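Side-chain contacts in methyltransferase (Geobacter sulfurreducens PCA, PDB 3C3P), which probably transfers a methyl group from S-adenosyl-L-methionine to an oxygen of a substrate: residues G11-L14 / D15-P19; E20-P23 / V24-A27; G68-S71 / W72-R76. All blocks are in the same frame, centred on the assembly; numbering follows the deposited sequence.

Contact 1: residues G11-L14 / D15-P19; sequences GAYL and DGLLP. With EDO (1,2-ethanediol), chain H.
Tyr-13 and Leu-17 meet one helical turn apart, at the C-terminal part of helix 8-16, and illustrate how i/i+4 side chains can build a small apolar surface. The closest touch is Leu-17 CD1 on Tyr-13 CE2 at 3.9 Å, while Leu-17 CG stands 4.3 Å above the plane of the ring, displaced toward its rim. With CG placed beside its own backbone N (chi1 -64°), Leu-17 is directed back along the chain to the ring. This pair is the tight part; Leu-14 joins at its margin, with CD2 4.4 Å from Leu-17 CD1. In the backbone, Leu-17 N donates to Leu-14 O at 3.1 Å, approaching from above the carbonyl plane, and makes a weak second bond to Tyr-13 O. Beside Leu-17 lies an ethanediol, probably from the crystallisation liquor; its O2 bonds Leu-17 O at 2.5 Å, and it also bonds Ser-187 of the second subunit.

The other side is more open. Ala-12, Asp-15 and Gly-16 are exposed, and what joins them is mainly backbone, as in the bond from Gly-16 N to Ala-12 O (2.9 Å).

Both sides find partners further out. Ile-196 of the second subunit packs on both leucines, Leu-14 and Leu-17, and Asn-183 of that subunit binds Tyr-13 OH; within the chain, Asp-15 OD1 bonds Gln-43 on helix 42-55, against which Leu-18 rests.

Contact 2: residues E20-P23 / V24-A27; sequences EADP and VVAA
Asp-22 holds its CG opposite the backbone N (chi1 -176°), and a small twist of the carboxylate (chi2 -20°) presents OD1 to the amide of Val-24. The side chains of Asp-22 and Val-24 lie side by side and point the same way, with Asp-22 CG 3.7 Å from Val-24 CB. The result is a helix N-cap in the form of an Asx turn: Val-24 N donates to Asp-22 OD1 at 3.0 Å, although the exact place of this oxygen is somewhat uncertain.

The main chain of the cap works alongside its side chain. Asp-22 O receives Ala-26 N at 2.9 Å, with the donor in the carbonyl plane, a bond that closes the first turn of helix 23-34. Pro-23, which has no N-H to satisfy, occupies the first helical position, and its O accepts Ala-27 N at 2.7 Å from a donor tilted out of the carbonyl plane. Val-25 CG2, on a buried residue, comes within 4.0 Å of Asp-22 CB, an apolar touch next to the polar cap.

The second carboxylate oxygen is employed too: OD2 has Arg-76 as its salt-bridge partner and makes a weak bond to a di(hydroxyethyl)ether molecule, probably left from crystallisation. One carboxylate thus faces both a helix N-terminus and a guanidinium group, surroundings that would be expected to favour its ionised form and to restrict its rotation.

Contact 3: residues G68-S71 / W72-R76; sequences GCAS and WWFAR
Cys-69 puts its sulfur in the plane of the Trp-73 indole, at the edge, 4.8 Å from the centroid of the five-membered ring: a sulfur-aromatic contact across one turn of helix 69-75. This helix belongs to a beta-alpha-beta unit of the Rossmann-like methyltransferase fold, between strands 59-63 and 83-88. Gly-68, with positive phi, is its N-cap; the glycine-rich approach is consistent with the cofactor-binding loop of AdoMet-dependent enzymes.

Two torsions create the meeting. Cys-69 SG is anti to its backbone N (chi1 -177°), whereas Trp-73 CG sits beside its own N (chi1 -69°), swinging the indole back toward the start of the helix. Meanwhile the neighbouring Trp-72 sets CZ3 over the centre of the Trp-73 ring, 3.7 Å above its plane. Replacing Trp-73 with an alanine would probably leave the Cys-69 sulfur without its aromatic edge and Trp-72 CZ3 without the ring face it rests on.

On the sheet side, Phe-74 packs on Val-60 and Val-62 of strand 59-63. Separately, Ser-71 OG bonds Asp-65 in the loop before the helix. Phe-74 N donates nearly straight to Ala-70 O (3.0 Å, 167°), and the ring's CE2 reaches Ala-70 CB at 4.3 Å.

In the fold
The three contacts follow in series along the chain. Contacts 1 and 2 adjoin in sequence, yet their centres lie about 15 Å apart. Contact 2 is tied to contact 3, centre to centre about 13 Å away, by a salt bridge from Asp-22 OD2 to Arg-76 NH1 (3.2 Å) and by Val-24 CG1 against Trp-72 NE1 (3.6 Å); the start of helix 23-34 thereby packs on Trp-72 of helix 69-75. Contact 1 stays apart from contact 3, nearest atoms about 7 Å away, and faces the second subunit instead. Contact 3, about 8 Å from the chain's centre, adjoins the probable cofactor loop, whereas contacts 1 and 2 lie further out.

Contact 1: residues G11-L14 / D15-P19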
loop_
_atom_site.group_PDB
_atom_site.type_symbol
_atom_site.label_atom_id
_atom_site.label_comp_id
_atom_site.label_asym_id
_atom_site.label_seq_id
_atom_site.Cartn_x
_atom_site.Cartn_y
_atom_site.Cartn_z
ATOM N N GLY A 11 2.312 15.875 -8.862
ATOM C CA GLY A 11 2.035 14.861 -9.877
ATOM C C GLY A 11 3.141 14.790 -10.900
ATOM O O GLY A 11 3.604 13.712 -11.269
ATOM N N ALA A 12 3.564 15.962 -11.358
ATOM C CA ALA A 12 4.631 16.057 -12.355
ATOM C C ALA A 12 5.946 15.477 -11.829
ATOM O O ALA A 12 6.686 14.788 -12.527
ATOM C CB ALA A 12 4.821 17.504 -12.790
ATOM N N TYR A 13 6.203 15.753 -10.564
ATOM C CA TYR A 13 7.425 15.280 -9.891
ATOM C C TYR A 13 7.447 13.765 -9.768
ATOM O O TYR A 13 8.440 13.122 -10.096
ATOM C CB TYR A 13 7.591 15.949 -8.526
ATOM C CG TYR A 13 8.632 15.297 -7.655
ATOM C CD1 TYR A 13 9.963 15.615 -7.803
ATOM C CD2 TYR A 13 8.269 14.372 -6.678
ATOM C CE1 TYR A 13 10.915 15.030 -7.033
ATOM C CE2 TYR A 13 9.229 13.773 -5.875
ATOM C CZ TYR A 13 10.559 14.116 -6.074
ATOM O OH TYR A 13 11.551 13.566 -5.317
ATOM N N LEU A 14 6.330 13.201 -9.327
ATOM C CA LEU A 14 6.221 11.746 -9.159
ATOM C C LEU A 14 6.343 11.054 -10.508
ATOM O O LEU A 14 6.993 10.027 -10.651
ATOM C CB LEU A 14 4.909 11.360 -8.452
ATOM C CG LEU A 14 4.775 11.830 -6.999
ATOM C CD1 LEU A 14 3.387 11.534 -6.415
ATOM C CD2 LEU A 14 5.865 11.186 -6.156
ATOM N N ASP A 15 5.784 11.683 -11.523
ATOM C CA ASP A 15 5.833 11.103 -12.859
ATOM C C ASP A 15 7.287 11.132 -13.373
ATOM O O ASP A 15 7.760 10.195 -14.036
ATOM C CB ASP A 15 4.861 11.825 -13.794
ATOM C CG ASP A 15 3.395 11.740 -13.323
ATOM O OD1 ASP A 15 3.069 10.971 -12.365
ATOM O OD2 ASP A 15 2.552 12.447 -13.938
ATOM N N GLY A 16 8.000 12.193 -13.009
ATOM C CA GLY A 16 9.412 12.372 -13.397
ATOM C C GLY A 16 10.316 11.298 -12.811
ATOM O O GLY A 16 11.432 11.073 -13.294
ATOM N N LEU A 17 9.849 10.675 -11.730
ATOM C CA LEU A 17 10.579 9.575 -11.066
ATOM C C LEU A 17 10.253 8.236 -11.756
ATOM O O LEU A 17 10.894 7.236 -11.504
ATOM C CB LEU A 17 10.229 9.452 -9.566
ATOM C CG LEU A 17 10.565 10.568 -8.570
ATOM C CD1 LEU A 17 9.975 10.214 -7.205
ATOM C CD2 LEU A 17 12.044 10.829 -8.461
ATOM N N LEU A 18 9.205 8.210 -12.574
ATOM C CA LEU A 18 8.819 6.970 -13.274
ATOM C C LEU A 18 9.984 6.516 -14.127
ATOM O O LEU A 18 10.710 7.350 -14.696
ATOM C CB LEU A 18 7.535 7.122 -14.128
ATOM C CG LEU A 18 6.156 7.153 -13.443
ATOM C CD1 LEU A 18 5.032 7.472 -14.418
ATOM C CD2 LEU A 18 5.880 5.835 -12.774
ATOM N N PRO A 19 10.188 5.192 -14.228
ATOM C CA PRO A 19 11.285 4.749 -15.070
ATOM C C PRO A 19 10.839 4.785 -16.515
ATOM O O PRO A 19 9.689 5.148 -16.802
ATOM C CB PRO A 19 11.470 3.303 -14.643
ATOM C CG PRO A 19 10.063 2.842 -14.365
ATOM C CD PRO A 19 9.389 4.052 -13.731
HETATM C C1 EDO H . 8.975 5.507 -8.384
HETATM O O1 EDO H . 9.272 6.624 -7.560
HETATM C C2 EDO H . 8.712 5.788 -9.845
HETATM O O2 EDO H . 9.730 5.154 -10.623
#

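Contact 2: residues E20-P23 / V24-A27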
loop_
_atom_site.group_PDB
_atom_site.type_symbol
_atom_site.label_atom_id
_atom_site.label_comp_id
_atom_site.label_asym_id
_atom_site.label_seq_id
_atom_site.Cartn_x
_atom_site.Cartn_y
_atom_site.Cartn_z
ATOM N N GLU A 20 11.747 4.420 -17.413
ATOM C CA GLU A 20 11.432 4.375 -18.849
ATOM C C GLU A 20 10.215 3.469 -18.987
ATOM O O GLU A 20 10.151 2.384 -18.406
ATOM C CB GLU A 20 12.597 3.838 -19.677
ATOM C CG GLU A 20 12.355 3.858 -21.181
ATOM N N ALA A 21 9.245 3.927 -19.757
ATOM C CA ALA A 21 8.002 3.170 -19.950
ATOM C C ALA A 21 8.146 1.911 -20.801
ATOM O O ALA A 21 8.901 1.868 -21.758
ATOM C CB ALA A 21 6.911 4.084 -20.540
ATOM N N ASP A 22 7.400 0.896 -20.387
ATOM C CA ASP A 22 7.329 -0.404 -21.060
ATOM C C ASP A 22 6.486 -0.142 -22.312
ATOM O O ASP A 22 5.384 0.401 -22.197
ATOM C CB ASP A 22 6.697 -1.446 -20.116
ATOM C CG ASP A 22 6.656 -2.868 -20.687
ATOM O OD1 ASP A 22 6.750 -3.075 -21.916
ATOM O OD2 ASP A 22 6.489 -3.800 -19.876
ATOM N N PRO A 23 6.982 -0.507 -23.518
ATOM C CA PRO A 23 6.173 -0.217 -24.712
ATOM C C PRO A 23 4.854 -0.971 -24.702
ATOM O O PRO A 23 3.890 -0.582 -25.362
ATOM C CB PRO A 23 7.065 -0.674 -25.874
ATOM C CG PRO A 23 8.006 -1.651 -25.283
ATOM C CD PRO A 23 8.212 -1.246 -23.853
ATOM N N VAL A 24 4.834 -2.036 -23.916
ATOM C CA VAL A 24 3.641 -2.867 -23.761
ATOM C C VAL A 24 2.562 -2.018 -23.142
ATOM O O VAL A 24 1.402 -2.018 -23.545
ATOM C CB VAL A 24 3.851 -4.024 -22.779
ATOM C CG1 VAL A 24 2.565 -4.798 -22.626
ATOM C CG2 VAL A 24 4.979 -4.947 -23.238
ATOM N N VAL A 25 2.983 -1.317 -22.103
ATOM C CA VAL A 25 2.098 -0.428 -21.353
ATOM C C VAL A 25 1.725 0.787 -22.199
ATOM O O VAL A 25 0.572 1.234 -22.204
ATOM C CB VAL A 25 2.717 0.014 -19.986
ATOM C CG1 VAL A 25 1.870 1.081 -19.325
ATOM C CG2 VAL A 25 2.873 -1.181 -19.042
ATOM N N ALA A 26 2.701 1.287 -22.949
ATOM C CA ALA A 26 2.500 2.471 -23.799
ATOM C C ALA A 26 1.565 2.152 -24.968
ATOM O O ALA A 26 0.762 2.992 -25.397
ATOM C CB ALA A 26 3.838 3.012 -24.293
ATOM N N ALA A 27 1.655 0.915 -25.444
ATOM C CA ALA A 27 0.846 0.457 -26.564
ATOM C C ALA A 27 -0.589 0.333 -26.115
ATOM O O ALA A 27 -1.517 0.598 -26.866
ATOM C CB ALA A 27 1.348 -0.873 -27.071
#

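Contact 3: residues G68-S71 / W72-R76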
loop_
_atom_site.group_PDB
_atom_site.type_symbol
_atom_site.label_atom_id
_atom_site.label_comp_id
_atom_site.label_asym_id
_atom_site.label_seq_id
_atom_site.Cartn_x
_atom_site.Cartn_y
_atom_site.Cartn_z
ATOM N N GLY A 68 -7.474 -5.625 -20.126
ATOM C CA GLY A 68 -6.688 -6.499 -19.255
ATOM C C GLY A 68 -5.591 -5.713 -18.544
ATOM O O GLY A 68 -4.582 -6.258 -18.102
ATOM N N CYS A 69 -5.810 -4.420 -18.403
ATOM C CA CYS A 69 -4.795 -3.571 -17.769
ATOM C C CYS A 69 -4.450 -3.959 -16.320
ATOM O O CYS A 69 -3.280 -4.052 -15.944
ATOM C CB CYS A 69 -5.208 -2.102 -17.820
ATOM S SG CYS A 69 -3.959 -1.012 -17.129
ATOM N N ALA A 70 -5.474 -4.175 -15.508
ATOM C CA ALA A 70 -5.272 -4.543 -14.097
ATOM C C ALA A 70 -4.601 -5.902 -13.994
ATOM O O ALA A 70 -3.665 -6.115 -13.218
ATOM C CB ALA A 70 -6.627 -4.551 -13.329
ATOM N N SER A 71 -5.069 -6.812 -14.831
ATOM C CA SER A 71 -4.554 -8.195 -14.862
ATOM C C SER A 71 -3.097 -8.220 -15.292
ATOM O O SER A 71 -2.318 -9.073 -14.874
ATOM C CB SER A 71 -5.397 -9.058 -15.797
ATOM O OG SER A 71 -6.751 -9.090 -15.375
ATOM N N TRP A 72 -2.730 -7.244 -16.113
ATOM C CA TRP A 72 -1.370 -7.162 -16.609
ATOM C C TRP A 72 -0.438 -6.866 -15.424
ATOM O O TRP A 72 0.600 -7.518 -15.251
ATOM C CB TRP A 72 -1.265 -6.128 -17.731
ATOM C CG TRP A 72 0.049 -6.103 -18.315
ATOM C CD1 TRP A 72 0.530 -6.909 -19.325
ATOM C CD2 TRP A 72 1.114 -5.253 -17.947
ATOM N NE1 TRP A 72 1.834 -6.590 -19.601
ATOM C CE2 TRP A 72 2.217 -5.580 -18.759
ATOM C CE3 TRP A 72 1.252 -4.247 -17.008
ATOM C CZ2 TRP A 72 3.432 -4.919 -18.660
ATOM C CZ3 TRP A 72 2.469 -3.600 -16.909
ATOM C CH2 TRP A 72 3.532 -3.934 -17.719
ATOM N N TRP A 73 -0.843 -5.915 -14.586
ATOM C CA TRP A 73 -0.036 -5.515 -13.405
ATOM C C TRP A 73 0.068 -6.637 -12.390
ATOM O O TRP A 73 1.140 -6.938 -11.858
ATOM C CB TRP A 73 -0.576 -4.243 -12.730
ATOM C CG TRP A 73 -0.382 -3.018 -13.566
ATOM C CD1 TRP A 73 -1.296 -2.440 -14.404
ATOM C CD2 TRP A 73 0.814 -2.251 -13.681
ATOM N NE1 TRP A 73 -0.735 -1.338 -15.022
ATOM C CE2 TRP A 73 0.563 -1.214 -14.609
ATOM C CE3 TRP A 73 2.094 -2.361 -13.125
ATOM C CZ2 TRP A 73 1.521 -0.271 -14.952
ATOM C CZ3 TRP A 73 3.047 -1.429 -13.475
ATOM C CH2 TRP A 73 2.754 -0.397 -14.387
ATOM N N PHE A 74 -1.065 -7.273 -12.149
ATOM C CA PHE A 74 -1.120 -8.390 -11.198
ATOM C C PHE A 74 -0.355 -9.645 -11.675
ATOM O O PHE A 74 0.313 -10.324 -10.876
ATOM C CB PHE A 74 -2.565 -8.773 -10.856
ATOM C CG PHE A 74 -3.295 -7.747 -10.037
ATOM C CD1 PHE A 74 -2.830 -7.408 -8.766
ATOM C CD2 PHE A 74 -4.485 -7.203 -10.471
ATOM C CE1 PHE A 74 -3.503 -6.486 -7.968
ATOM C CE2 PHE A 74 -5.170 -6.285 -9.666
ATOM C CZ PHE A 74 -4.676 -5.935 -8.417
ATOM N N ALA A 75 -0.469 -9.959 -12.965
ATOM C CA ALA A 75 0.182 -11.152 -13.529
ATOM C C ALA A 75 1.690 -11.117 -13.345
ATOM O O ALA A 75 2.344 -12.139 -13.135
ATOM C CB ALA A 75 -0.167 -11.323 -15.031
ATOM N N ARG A 76 2.209 -9.914 -13.430
ATOM C CA ARG A 76 3.648 -9.656 -13.320
ATOM C C ARG A 76 4.173 -9.845 -11.914
ATOM O O ARG A 76 5.365 -10.033 -11.711
ATOM C CB ARG A 76 3.974 -8.209 -13.738
ATOM C CG ARG A 76 3.585 -7.848 -15.169
ATOM C CD ARG A 76 4.366 -6.636 -15.699
ATOM N NE ARG A 76 5.806 -6.847 -15.494
ATOM C CZ ARG A 76 6.798 -6.255 -16.149
ATOM N NH1 ARG A 76 6.568 -5.463 -17.190
ATOM N NH2 ARG A 76 8.051 -6.539 -15.796
#